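Side-chain contacts in metalloregulator ScaR (PDB 3HRS), which acts as a manganese-activated transcriptional repressor of the DtxR/MntR family, a homodimer that probably binds DNA when loaded with metal: residues A[7-10]-A[11-15]; A[24-27]-A[28-32]; A[105-108]-A[109-113]; A[89-92]-A[93-97]; A[201-204]-A[205-209]. All coordinates share one frame; numbering follows the deposited sequence.

In the fold
All five contacts are local, made within one helix or at its end, and differ mainly in their surroundings. Interaction 1 is the buried one; it touches interaction 2, whose helix lies nearer the surface, so the two join helices 4-13 and 23-30 of the DNA-binding domain through apolar side chains. Interactions 3 and 4 belong to the metal-binding and dimerisation domain. Both begin with a capped helix and both reach the second subunit, but the former is built on rings and apolar groups and the latter on glutamates. Interaction 5, partly buried in the FeoA domain, mixes aliphatic packing with amide contacts and lies about 34 Å, centre to centre, from interaction 3.

Interaction 1 (A[7-10]-A[11-15]); sequences YLKC and LYELG
L11 gives its backbone N to Y7 O at 2.8 Å, and its side chain leans back the same way. With CG beside the backbone N (chi1 -68°), the isobutyl group lies along the Y7 carbonyl, and CD1 only grazes Y7 CB. Y12 comes next and bonds through N to L8 O at 2.8 Å, and makes a second, weak bond to K9 O; its ring swings away from the preceding turn. E13 carries the polar part of the contact. Its N bonds to K9 O, and CG sits between the backbone N and the carbonyl carbon (chi1 45°), which brings the carboxylate back over the lysine chain. The two side chains meet at a slant, OE1 of E13 lying 3.4 Å from K9 CD and OE2 lying 3.5 Å from K9 CE. K9 is bent at its last three torsions, and its NZ lies 4.7 Å from E13 OE1, so the carboxylate touches the methylenes and not the ammonium group. The K9 side chain is also about 6 Å from that of D159, a zinc ligand that carries no metal here. L14 completes the series, its CD2 reaching C10 SG at 4.1 Å in an apolar contact. At G15 the helix is already over, with N bonded to Y12 O. Helix 4-13 packs between three helices: Y7 rests on M40, M41 and L44 of helix 34-46, C10 and L14 on L29 of helix 23-30, and L8 and Y12 on L67 and V68 of helix 62-84.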
loop_
_atom_site.group_PDB
_atom_site.type_symbol
_atom_site.label_atom_id
_atom_site.label_comp_id
_atom_site.label_asym_id
_atom_site.label_seq_id
_atom_site.Cartn_x
_atom_site.Cartn_y
_atom_site.Cartn_z
ATOM N N TYR A 7 19.900 -0.407 -6.718
ATOM C CA TYR A 7 21.146 -0.414 -7.448
ATOM C C TYR A 7 20.895 -0.798 -8.904
ATOM O O TYR A 7 21.390 -0.144 -9.815
ATOM C CB TYR A 7 22.128 -1.380 -6.792
ATOM C CG TYR A 7 22.945 -0.782 -5.674
ATOM C CD1 TYR A 7 22.514 -0.847 -4.362
ATOM C CD2 TYR A 7 24.161 -0.174 -5.933
ATOM C CE1 TYR A 7 23.272 -0.306 -3.336
ATOM C CE2 TYR A 7 24.921 0.366 -4.922
ATOM C CZ TYR A 7 24.475 0.301 -3.625
ATOM O OH TYR A 7 25.242 0.842 -2.616
ATOM N N LEU A 8 20.124 -1.863 -9.116
ATOM C CA LEU A 8 19.858 -2.366 -10.460
ATOM C C LEU A 8 19.169 -1.306 -11.277
ATOM O O LEU A 8 19.454 -1.177 -12.467
ATOM C CB LEU A 8 18.980 -3.621 -10.456
ATOM C CG LEU A 8 19.653 -4.975 -10.687
ATOM C CD1 LEU A 8 18.615 -5.926 -11.236
ATOM C CD2 LEU A 8 20.840 -4.882 -11.646
ATOM N N LYS A 9 18.252 -0.558 -10.657
ATOM C CA LYS A 9 17.590 0.521 -11.382
ATOM C C LYS A 9 18.689 1.464 -11.862
ATOM O O LYS A 9 18.843 1.693 -13.064
ATOM C CB LYS A 9 16.594 1.262 -10.501
ATOM C CG LYS A 9 15.403 1.838 -11.248
ATOM C CD LYS A 9 15.646 3.262 -11.738
ATOM C CE LYS A 9 15.245 4.291 -10.686
ATOM N NZ LYS A 9 13.771 4.568 -10.605
ATOM N N CYS A 10 19.464 1.981 -10.911
ATOM C CA CYS A 10 20.584 2.862 -11.209
ATOM C C CYS A 10 21.444 2.329 -12.369
ATOM O O CYS A 10 21.455 2.885 -13.461
ATOM C CB CYS A 10 21.426 3.070 -9.948
ATOM S SG CYS A 10 23.056 3.798 -10.238
ATOM N N LEU A 11 22.150 1.242 -12.126
ATOM C CA LEU A 11 22.962 0.607 -13.146
ATOM C C LEU A 11 22.237 0.495 -14.469
ATOM O O LEU A 11 22.848 0.579 -15.532
ATOM C CB LEU A 11 23.337 -0.796 -12.681
ATOM C CG LEU A 11 24.293 -0.706 -11.511
ATOM C CD1 LEU A 11 24.221 -1.971 -10.700
ATOM C CD2 LEU A 11 25.673 -0.477 -12.071
ATOM N N TYR A 12 20.938 0.250 -14.398
ATOM C CA TYR A 12 20.171 0.006 -15.598
ATOM C C TYR A 12 20.132 1.272 -16.418
ATOM O O TYR A 12 20.500 1.260 -17.588
ATOM C CB TYR A 12 18.756 -0.418 -15.257
ATOM C CG TYR A 12 17.870 -0.490 -16.466
ATOM C CD1 TYR A 12 16.895 0.490 -16.711
ATOM C CD2 TYR A 12 18.021 -1.522 -17.383
ATOM C CE1 TYR A 12 16.087 0.423 -17.829
ATOM C CE2 TYR A 12 17.223 -1.594 -18.506
ATOM C CZ TYR A 12 16.257 -0.627 -18.728
ATOM O OH TYR A 12 15.479 -0.728 -19.860
ATOM N N GLU A 13 19.692 2.363 -15.794
ATOM C CA GLU A 13 19.662 3.657 -16.459
ATOM C C GLU A 13 21.070 4.184 -16.710
ATOM O O GLU A 13 21.295 4.952 -17.647
ATOM C CB GLU A 13 18.806 4.685 -15.694
ATOM C CG GLU A 13 19.013 4.749 -14.193
ATOM C CD GLU A 13 17.817 5.387 -13.475
ATOM O OE1 GLU A 13 16.732 5.477 -14.099
ATOM O OE2 GLU A 13 17.957 5.794 -12.296
ATOM N N LEU A 14 22.017 3.754 -15.886
ATOM C CA LEU A 14 23.399 4.203 -16.023
ATOM C C LEU A 14 24.035 3.642 -17.286
ATOM O O LEU A 14 25.169 3.974 -17.622
ATOM C CB LEU A 14 24.224 3.798 -14.805
ATOM C CG LEU A 14 25.519 4.568 -14.595
ATOM C CD1 LEU A 14 25.343 5.967 -15.103
ATOM C CD2 LEU A 14 25.898 4.583 -13.128
ATOM N N GLY A 15 23.291 2.798 -17.990
ATOM C CA GLY A 15 23.787 2.163 -19.194
ATOM C C GLY A 15 22.930 2.437 -20.408
ATOM O O GLY A 15 23.182 1.880 -21.475
#

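Interaction 2 (A[24-27]-A[28-32]); sequences KEIA and QLMQV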
loop_
_atom_site.group_PDB
_atom_site.type_symbol
_atom_site.label_atom_id
_atom_site.label_comp_id
_atom_site.label_asym_id
_atom_site.label_seq_id
_atom_site.Cartn_x
_atom_site.Cartn_y
_atom_site.Cartn_z
ATOM N N LYS A 24 32.957 4.646 -8.989
ATOM C CA LYS A 24 32.916 6.058 -8.616
ATOM C C LYS A 24 31.520 6.578 -8.965
ATOM O O LYS A 24 30.838 7.173 -8.127
ATOM C CB LYS A 24 34.023 6.852 -9.352
ATOM C CG LYS A 24 34.427 8.218 -8.715
ATOM C CD LYS A 24 35.722 8.837 -9.329
ATOM C CE LYS A 24 36.162 10.131 -8.595
ATOM N NZ LYS A 24 37.468 10.737 -9.037
ATOM N N GLU A 25 31.093 6.315 -10.198
ATOM C CA GLU A 25 29.799 6.769 -10.690
ATOM C C GLU A 25 28.656 6.134 -9.921
ATOM O O GLU A 25 27.695 6.813 -9.549
ATOM C CB GLU A 25 29.651 6.495 -12.187
ATOM C CG GLU A 25 29.767 7.747 -13.043
ATOM C CD GLU A 25 29.244 7.535 -14.451
ATOM O OE1 GLU A 25 28.667 8.490 -15.034
ATOM O OE2 GLU A 25 29.403 6.404 -14.960
ATOM N N ILE A 26 28.764 4.833 -9.683
ATOM C CA ILE A 26 27.784 4.146 -8.863
ATOM C C ILE A 26 27.763 4.744 -7.464
ATOM O O ILE A 26 26.704 4.944 -6.884
ATOM C CB ILE A 26 28.063 2.636 -8.787
ATOM C CG1 ILE A 26 27.769 1.976 -10.136
ATOM C CG2 ILE A 26 27.219 1.993 -7.689
ATOM C CD1 ILE A 26 28.323 0.582 -10.277
ATOM N N ALA A 27 28.936 5.033 -6.922
ATOM C CA ALA A 27 29.008 5.630 -5.600
ATOM C C ALA A 27 28.380 7.016 -5.636
ATOM O O ALA A 27 27.722 7.436 -4.685
ATOM C CB ALA A 27 30.440 5.714 -5.136
ATOM N N GLN A 28 28.577 7.709 -6.752
ATOM C CA GLN A 28 28.043 9.048 -6.936
ATOM C C GLN A 28 26.522 9.050 -7.008
ATOM O O GLN A 28 25.855 9.770 -6.262
ATOM C CB GLN A 28 28.597 9.669 -8.212
ATOM C CG GLN A 28 29.900 10.417 -8.032
ATOM C CD GLN A 28 30.357 11.078 -9.315
ATOM O OE1 GLN A 28 29.836 10.792 -10.398
ATOM N NE2 GLN A 28 31.333 11.972 -9.201
ATOM N N LEU A 29 25.978 8.250 -7.918
ATOM C CA LEU A 29 24.541 8.234 -8.150
ATOM C C LEU A 29 23.788 7.752 -6.919
ATOM O O LEU A 29 22.691 8.230 -6.631
ATOM C CB LEU A 29 24.186 7.348 -9.348
ATOM C CG LEU A 29 24.213 7.924 -10.767
ATOM C CD1 LEU A 29 25.616 8.359 -11.171
ATOM C CD2 LEU A 29 23.652 6.901 -11.758
ATOM N N MET A 30 24.383 6.808 -6.196
ATOM C CA MET A 30 23.715 6.163 -5.073
ATOM C C MET A 30 23.965 6.893 -3.758
ATOM O O MET A 30 23.272 6.658 -2.764
ATOM C CB MET A 30 24.193 4.717 -4.950
ATOM C CG MET A 30 23.972 3.877 -6.195
ATOM S SD MET A 30 22.221 3.687 -6.524
ATOM C CE MET A 30 21.677 3.072 -4.935
ATOM N N GLN A 31 24.958 7.779 -3.766
ATOM C CA GLN A 31 25.409 8.468 -2.556
ATOM C C GLN A 31 25.760 7.456 -1.469
ATOM O O GLN A 31 25.160 7.459 -0.392
ATOM C CB GLN A 31 24.346 9.442 -2.047
ATOM C CG GLN A 31 24.913 10.661 -1.333
ATOM C CD GLN A 31 25.275 11.791 -2.291
ATOM O OE1 GLN A 31 24.993 11.721 -3.490
ATOM N NE2 GLN A 31 25.898 12.841 -1.762
ATOM N N VAL A 32 26.723 6.586 -1.761
ATOM C CA VAL A 32 27.166 5.590 -0.787
ATOM C C VAL A 32 28.686 5.453 -0.663
ATOM O O VAL A 32 29.454 6.003 -1.456
ATOM C CB VAL A 32 26.547 4.183 -1.042
ATOM C CG1 VAL A 32 25.097 4.132 -0.581
ATOM C CG2 VAL A 32 26.670 3.795 -2.501
#
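In I26 the CG2 methyl stands anti to the backbone N, and in M30 CG stands anti to the carbonyl carbon (chi1 -58°); together these settings lay the two side chains next to each other, pointing the same way, with I26 CG2 and M30 CG 4.0 Å apart. Beyond CG the methionine bends at both remaining torsions, which carries its SD and CE away from the isoleucine. Round the helix from this pair, E25 and Q28 approach on the exposed side. Both chains run extended past CG, and Q28 OE1 comes to 4.0 Å from E25 CG, so the amide oxygen faces the glutamate's methylene, while the carboxylate and amide planes are turned 65° apart. L29 gives its N to E25 O at 2.8 Å. The helix closes in a Schellman motif. Q31, with its phi of 54°, is the C-prime residue: its N makes a weak bond to Q28 O, while V32 N turns back to A27 O at 3.2 Å, lying in the carbonyl plane on a lone pair. This reversal ends helix 23-30 just before helix 34-46, and the pair is consistent with the helix-turn-helix of the DtxR family, in which the second helix usually reads DNA. V37 of that helix lies against I26, A27 and V32, and M41 against I26, so the face turned to helix 34-46 is apolar at these three residues. K24, by contrast, stretches its fully extended chain outward, and its backbone joins in, K24 O taking Q28 N at 2.7 Å.

Interaction 3 (A[105-108]-A[109-113]); sequences SDHF and VERLD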
loop_
_atom_site.group_PDB
_atom_site.type_symbol
_atom_site.label_atom_id
_atom_site.label_comp_id
_atom_site.label_asym_id
_atom_site.label_seq_id
_atom_site.Cartn_x
_atom_site.Cartn_y
_atom_site.Cartn_z
ATOM N N SER A 105 3.543 -6.154 -1.968
ATOM C CA SER A 105 3.943 -7.419 -2.560
ATOM C C SER A 105 3.720 -7.455 -4.064
ATOM O O SER A 105 2.928 -6.682 -4.607
ATOM C CB SER A 105 3.114 -8.535 -1.948
ATOM O OG SER A 105 1.811 -8.568 -2.503
ATOM N N ASP A 106 4.397 -8.372 -4.741
ATOM C CA ASP A 106 4.123 -8.576 -6.156
ATOM C C ASP A 106 2.667 -8.972 -6.471
ATOM O O ASP A 106 2.153 -8.669 -7.543
ATOM C CB ASP A 106 5.129 -9.538 -6.759
ATOM C CG ASP A 106 6.515 -8.923 -6.846
ATOM O OD1 ASP A 106 6.635 -7.708 -6.537
ATOM O OD2 ASP A 106 7.473 -9.639 -7.223
ATOM N N HIS A 107 1.992 -9.612 -5.532
ATOM C CA HIS A 107 0.600 -9.978 -5.754
ATOM C C HIS A 107 -0.296 -8.725 -5.697
ATOM O O HIS A 107 -1.311 -8.631 -6.404
ATOM C CB HIS A 107 0.164 -11.036 -4.730
ATOM C CG HIS A 107 -1.301 -11.358 -4.756
ATOM N ND1 HIS A 107 -2.164 -10.986 -3.739
ATOM C CD2 HIS A 107 -2.052 -12.050 -5.648
ATOM C CE1 HIS A 107 -3.383 -11.417 -4.016
ATOM N NE2 HIS A 107 -3.343 -12.068 -5.167
ATOM N N PHE A 108 0.073 -7.775 -4.843
ATOM C CA PHE A 108 -0.619 -6.498 -4.807
ATOM C C PHE A 108 -0.461 -5.873 -6.192
ATOM O O PHE A 108 -1.417 -5.447 -6.814
ATOM C CB PHE A 108 -0.013 -5.583 -3.730
ATOM C CG PHE A 108 -0.713 -4.256 -3.595
ATOM C CD1 PHE A 108 -1.772 -4.096 -2.689
ATOM C CD2 PHE A 108 -0.326 -3.165 -4.373
ATOM C CE1 PHE A 108 -2.431 -2.866 -2.554
ATOM C CE2 PHE A 108 -0.981 -1.922 -4.255
ATOM C CZ PHE A 108 -2.030 -1.773 -3.344
ATOM N N VAL A 109 0.764 -5.852 -6.686
ATOM C CA VAL A 109 1.023 -5.194 -7.940
ATOM C C VAL A 109 0.257 -5.866 -9.064
ATOM O O VAL A 109 -0.294 -5.199 -9.923
ATOM C CB VAL A 109 2.529 -5.099 -8.215
ATOM C CG1 VAL A 109 2.800 -4.451 -9.542
ATOM C CG2 VAL A 109 3.182 -4.280 -7.120
ATOM N N GLU A 110 0.160 -7.180 -9.037
ATOM C CA GLU A 110 -0.600 -7.851 -10.086
ATOM C C GLU A 110 -2.081 -7.509 -10.015
ATOM O O GLU A 110 -2.688 -7.195 -11.031
ATOM C CB GLU A 110 -0.379 -9.363 -10.079
ATOM C CG GLU A 110 0.386 -9.866 -11.293
ATOM C CD GLU A 110 1.680 -9.090 -11.550
ATOM O OE1 GLU A 110 2.416 -8.769 -10.588
ATOM O OE2 GLU A 110 1.971 -8.812 -12.729
ATOM N N ARG A 111 -2.665 -7.549 -8.826
ATOM C CA ARG A 111 -4.084 -7.199 -8.717
ATOM C C ARG A 111 -4.316 -5.733 -9.150
ATOM O O ARG A 111 -5.226 -5.439 -9.935
ATOM C CB ARG A 111 -4.591 -7.449 -7.297
ATOM C CG ARG A 111 -4.316 -8.860 -6.773
ATOM C CD ARG A 111 -4.791 -9.913 -7.738
ATOM N NE ARG A 111 -6.181 -9.696 -8.098
ATOM C CZ ARG A 111 -6.923 -10.549 -8.798
ATOM N NH1 ARG A 111 -6.407 -11.702 -9.217
ATOM N NH2 ARG A 111 -8.189 -10.251 -9.074
ATOM N N LEU A 112 -3.468 -4.842 -8.631
ATOM C CA LEU A 112 -3.452 -3.439 -8.974
ATOM C C LEU A 112 -3.530 -3.256 -10.470
ATOM O O LEU A 112 -4.285 -2.433 -10.956
ATOM C CB LEU A 112 -2.158 -2.800 -8.492
ATOM C CG LEU A 112 -2.263 -1.409 -7.863
ATOM C CD1 LEU A 112 -1.175 -0.548 -8.429
ATOM C CD2 LEU A 112 -3.661 -0.757 -8.052
ATOM N N ASP A 113 -2.722 -4.018 -11.193
ATOM C CA ASP A 113 -2.640 -3.893 -12.645
ATOM C C ASP A 113 -4.013 -4.111 -13.233
ATOM O O ASP A 113 -4.467 -3.356 -14.073
ATOM C CB ASP A 113 -1.672 -4.938 -13.205
ATOM C CG ASP A 113 -1.297 -4.688 -14.655
ATOM O OD1 ASP A 113 -1.377 -3.537 -15.134
ATOM O OD2 ASP A 113 -0.897 -5.660 -15.317
#
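R111 packs the aliphatic part of its chain, CB to CD, against H107. Its CB lies beside the H107 carbonyl, 3.6 Å from O, and with CG beside the backbone N (chi1 -53°) the chain climbs toward the imidazole. CG then sits over one face of the H107 ring, a CH-pi contact 3.9 Å from the centroid and 19° off the normal, displaced toward the rim. CD follows at 3.7 Å from H107 NE2. Further bends carry NE past the ring to a weak hydrogen bond with L86 O of the second subunit, while the guanidinium plane is inclined 43° to the imidazole. H107, whose ring runs the same way as the arginine, is fixed from the other subunit too: its ND1 bonds to OE2 of E96 in that chain. The turn sits at the start of helix 106-115 in the metal-binding and dimerisation domain, and S105 is its N-cap. S105 OG accepts from F108 N at 3.0 Å, and the same hydroxyl bonds to OE1 of E96 of the second subunit, so the glutamate reaches both the cap and the histidine. On the buried side F108 and L112 lie obliquely against each other, F108 CE2 lying 3.9 Å from L112 CG. L112 continues onto I78 and F81 of helix 62-84, whereas the F108 side chain rests on L86 of the second subunit. E110 folds at chi2 and turns its OE2 to a salt bridge with R73 NH2 of helix 62-84, the same NH2 that pairs with D113 OD2.

Interaction 4 (A[89-92]-A[93-97]); sequences TTEE and IHEEA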
loop_
_atom_site.group_PDB
_atom_site.type_symbol
_atom_site.label_atom_id
_atom_site.label_comp_id
_atom_site.label_asym_id
_atom_site.label_seq_id
_atom_site.Cartn_x
_atom_site.Cartn_y
_atom_site.Cartn_z
ATOM N N THR A 89 -0.672 14.517 -5.679
ATOM C CA THR A 89 0.108 15.555 -6.340
ATOM C C THR A 89 1.551 15.144 -6.351
ATOM O O THR A 89 2.005 14.381 -5.503
ATOM C CB THR A 89 0.094 16.897 -5.588
ATOM O OG1 THR A 89 0.785 16.750 -4.340
ATOM C CG2 THR A 89 -1.332 17.394 -5.343
ATOM N N THR A 90 2.277 15.691 -7.306
ATOM C CA THR A 90 3.695 15.482 -7.402
ATOM C C THR A 90 4.405 15.448 -6.054
ATOM O O THR A 90 5.210 14.537 -5.782
ATOM C CB THR A 90 4.307 16.532 -8.305
ATOM O OG1 THR A 90 3.916 16.241 -9.655
ATOM C CG2 THR A 90 5.817 16.498 -8.202
ATOM N N GLU A 91 4.115 16.428 -5.213
ATOM C CA GLU A 91 4.735 16.475 -3.893
ATOM C C GLU A 91 4.298 15.290 -3.035
ATOM O O GLU A 91 5.115 14.626 -2.410
ATOM C CB GLU A 91 4.409 17.792 -3.188
ATOM C CG GLU A 91 5.427 18.181 -2.121
ATOM C CD GLU A 91 5.220 19.598 -1.609
ATOM O OE1 GLU A 91 4.214 19.835 -0.899
ATOM O OE2 GLU A 91 6.065 20.474 -1.911
ATOM N N GLU A 92 2.999 15.027 -3.010
ATOM C CA GLU A 92 2.477 13.898 -2.258
ATOM C C GLU A 92 3.171 12.611 -2.701
ATOM O O GLU A 92 3.610 11.800 -1.877
ATOM C CB GLU A 92 0.956 13.801 -2.428
ATOM C CG GLU A 92 0.205 14.949 -1.749
ATOM C CD GLU A 92 -1.237 15.103 -2.210
ATOM O OE1 GLU A 92 -2.028 15.736 -1.478
ATOM O OE2 GLU A 92 -1.586 14.606 -3.301
ATOM N N ILE A 93 3.276 12.428 -4.007
ATOM C CA ILE A 93 3.880 11.217 -4.541
ATOM C C ILE A 93 5.326 11.092 -4.104
ATOM O O ILE A 93 5.774 10.022 -3.715
ATOM C CB ILE A 93 3.793 11.173 -6.059
ATOM C CG1 ILE A 93 2.373 10.775 -6.460
ATOM C CG2 ILE A 93 4.772 10.174 -6.600
ATOM C CD1 ILE A 93 2.132 10.774 -7.945
ATOM N N HIS A 94 6.039 12.205 -4.143
ATOM C CA HIS A 94 7.408 12.273 -3.646
ATOM C C HIS A 94 7.556 11.896 -2.169
ATOM O O HIS A 94 8.586 11.384 -1.752
ATOM C CB HIS A 94 7.950 13.683 -3.851
ATOM C CG HIS A 94 9.308 13.888 -3.266
ATOM N ND1 HIS A 94 10.423 13.225 -3.732
ATOM C CD2 HIS A 94 9.734 14.675 -2.249
ATOM C CE1 HIS A 94 11.478 13.595 -3.028
ATOM N NE2 HIS A 94 11.087 14.471 -2.120
ATOM N N GLU A 95 6.534 12.162 -1.370
ATOM C CA GLU A 95 6.609 11.888 0.058
ATOM C C GLU A 95 6.209 10.456 0.390
ATOM O O GLU A 95 6.595 9.938 1.430
ATOM C CB GLU A 95 5.728 12.870 0.845
ATOM C CG GLU A 95 6.264 14.305 0.870
ATOM C CD GLU A 95 5.175 15.360 1.072
ATOM O OE1 GLU A 95 3.978 14.996 1.090
ATOM O OE2 GLU A 95 5.522 16.557 1.204
ATOM N N GLU A 96 5.448 9.815 -0.493
ATOM C CA GLU A 96 4.812 8.540 -0.153
ATOM C C GLU A 96 5.158 7.346 -1.038
ATOM O O GLU A 96 5.327 6.230 -0.536
ATOM C CB GLU A 96 3.294 8.708 -0.100
ATOM C CG GLU A 96 2.829 9.604 1.021
ATOM C CD GLU A 96 1.332 9.799 1.024
ATOM O OE1 GLU A 96 0.613 8.803 1.222
ATOM O OE2 GLU A 96 0.880 10.951 0.828
ATOM N N ALA A 97 5.261 7.578 -2.343
ATOM C CA ALA A 97 5.444 6.490 -3.304
ATOM C C ALA A 97 6.528 5.482 -2.912
ATOM O O ALA A 97 6.342 4.270 -3.053
ATOM C CB ALA A 97 5.727 7.047 -4.694
#
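A capping box formed by T89 and E92 starts helix 90-101, and I93 closes its first turn by bonding through N to T89 O at 2.8 Å. In the box T89 OG1, at the N-cap, accepts from E92 N at 3.1 Å; in return E92 OE2 accepts from T89 N, met on the anti side of the carboxylate and 30° out of its plane. The helix belongs to the metal-binding and dimerisation domain. T90 OG1 is hydrogen-bonded to E168 OE1, while the I93 side chain lies about 4 Å from that of E79, a zinc ligand without metal in this chain. On the exposed side acid meets acid. The side chains of E91 and E95 pass each other at an oblique angle, and E95 OE2 comes to 3.7 Å from E91 CG. Their oxygens E91 OE1 and E95 OE2 are 4.1 Å apart, with the carboxylate planes inclined by 29°; two like charges this close would probably make one of the acids easier to protonate. H94 points to another side and stacks its ring on F161. The backbone here is less regular: E95 N bonds to E92 O from above the carbonyl plane and only weakly to E91 O. Past this point I93 O takes two donors, E96 N at 3.2 Å and A97 N at 2.8 Å.

Interaction 5 (A[201-204]-A[205-209]); sequences LAQP and IAQQI
L201, at the end of strand 197-201, sends its CD1 to two isoleucines: it crosses I205 at about a right angle, 4.0 Å from CG2, and meets I209 tip to tip, CD1 to CD1, at 3.6 Å. A202 follows as the N-cap of helix 203-206. Its O accepts A206 N at 3.0 Å and, weakly, I205 N, while its CB touches I205 CD1. Q203 lies obliquely against Q207, their amide planes 56° apart, with Q203 NE2 3.7 Å from Q207 CD; the NE2 finds its hydrogen-bond partner in E144. P204 adds CG to the isoleucine, 4.0 Å from I205 CD1, and its O is taken by Q208 NE2 at 2.8 Å, the donor standing 35° out of the carbonyl plane. Q208 gets there with CG beside its backbone N (chi1 -80°) and an extended chain. In the FeoA domain, of the SH3-like type, this short helix links strands 197-201 and 209-212. Proline falls in the first turn, where its missing N-H costs no helical bond, and the glutamine amide gives the P204 carbonyl a side-chain donor.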
loop_
_atom_site.group_PDB
_atom_site.type_symbol
_atom_site.label_atom_id
_atom_site.label_comp_id
_atom_site.label_asym_id
_atom_site.label_seq_id
_atom_site.Cartn_x
_atom_site.Cartn_y
_atom_site.Cartn_z
ATOM N N LEU A 201 16.553 25.581 -22.250
ATOM C CA LEU A 201 17.002 24.480 -21.398
ATOM C C LEU A 201 18.480 24.195 -21.606
ATOM O O LEU A 201 19.006 24.305 -22.715
ATOM C CB LEU A 201 16.233 23.186 -21.668
ATOM C CG LEU A 201 14.745 23.106 -22.006
ATOM C CD1 LEU A 201 14.407 21.640 -22.286
ATOM C CD2 LEU A 201 13.866 23.680 -20.896
ATOM N N ALA A 202 19.143 23.809 -20.526
ATOM C CA ALA A 202 20.519 23.364 -20.603
ATOM C C ALA A 202 20.582 21.917 -21.079
ATOM O O ALA A 202 19.567 21.224 -21.147
ATOM C CB ALA A 202 21.187 23.504 -19.246
ATOM N N GLN A 203 21.783 21.461 -21.403
ATOM C CA GLN A 203 21.987 20.086 -21.835
ATOM C C GLN A 203 21.465 19.043 -20.831
ATOM O O GLN A 203 20.747 18.125 -21.210
ATOM C CB GLN A 203 23.468 19.845 -22.148
ATOM C CG GLN A 203 23.767 18.518 -22.835
ATOM C CD GLN A 203 23.866 17.351 -21.864
ATOM O OE1 GLN A 203 24.030 17.537 -20.657
ATOM N NE2 GLN A 203 23.775 16.135 -22.395
ATOM N N PRO A 204 21.825 19.175 -19.546
ATOM C CA PRO A 204 21.420 18.156 -18.567
ATOM C C PRO A 204 19.900 17.963 -18.470
ATOM O O PRO A 204 19.456 16.867 -18.126
ATOM C CB PRO A 204 21.982 18.704 -17.245
ATOM C CG PRO A 204 22.192 20.172 -17.507
ATOM C CD PRO A 204 22.669 20.202 -18.920
ATOM N N ILE A 205 19.126 19.005 -18.774
ATOM C CA ILE A 205 17.671 18.901 -18.778
ATOM C C ILE A 205 17.142 18.380 -20.116
ATOM O O ILE A 205 16.256 17.533 -20.149
ATOM C CB ILE A 205 16.997 20.255 -18.468
ATOM C CG1 ILE A 205 17.220 20.663 -17.011
ATOM C CG2 ILE A 205 15.521 20.196 -18.765
ATOM C CD1 ILE A 205 18.503 21.458 -16.779
ATOM N N ALA A 206 17.674 18.888 -21.223
ATOM C CA ALA A 206 17.213 18.446 -22.539
ATOM C C ALA A 206 17.412 16.945 -22.682
ATOM O O ALA A 206 16.735 16.274 -23.461
ATOM C CB ALA A 206 17.952 19.184 -23.638
ATOM N N GLN A 207 18.352 16.442 -21.899
ATOM C CA GLN A 207 18.763 15.055 -21.900
ATOM C C GLN A 207 17.675 14.184 -21.262
ATOM O O GLN A 207 17.600 12.973 -21.499
ATOM C CB GLN A 207 20.040 14.978 -21.074
ATOM C CG GLN A 207 20.897 13.747 -21.243
ATOM C CD GLN A 207 21.990 13.695 -20.184
ATOM O OE1 GLN A 207 22.935 12.912 -20.284
ATOM N NE2 GLN A 207 21.860 14.538 -19.156
ATOM N N GLN A 208 16.825 14.820 -20.459
ATOM C CA GLN A 208 15.867 14.124 -19.603
ATOM C C GLN A 208 14.428 14.232 -20.086
ATOM O O GLN A 208 13.506 13.783 -19.420
ATOM C CB GLN A 208 15.923 14.714 -18.201
ATOM C CG GLN A 208 17.052 14.226 -17.340
ATOM C CD GLN A 208 17.165 15.043 -16.076
ATOM O OE1 GLN A 208 16.917 14.550 -14.976
ATOM N NE2 GLN A 208 17.515 16.312 -16.228
ATOM N N ILE A 209 14.241 14.859 -21.231
ATOM C CA ILE A 209 12.923 15.124 -21.762
ATOM C C ILE A 209 12.817 14.369 -23.074
ATOM O O ILE A 209 13.728 14.423 -23.911
ATOM C CB ILE A 209 12.796 16.616 -22.023
ATOM C CG1 ILE A 209 12.494 17.339 -20.723
ATOM C CG2 ILE A 209 11.750 16.911 -23.073
ATOM C CD1 ILE A 209 12.914 18.780 -20.789
#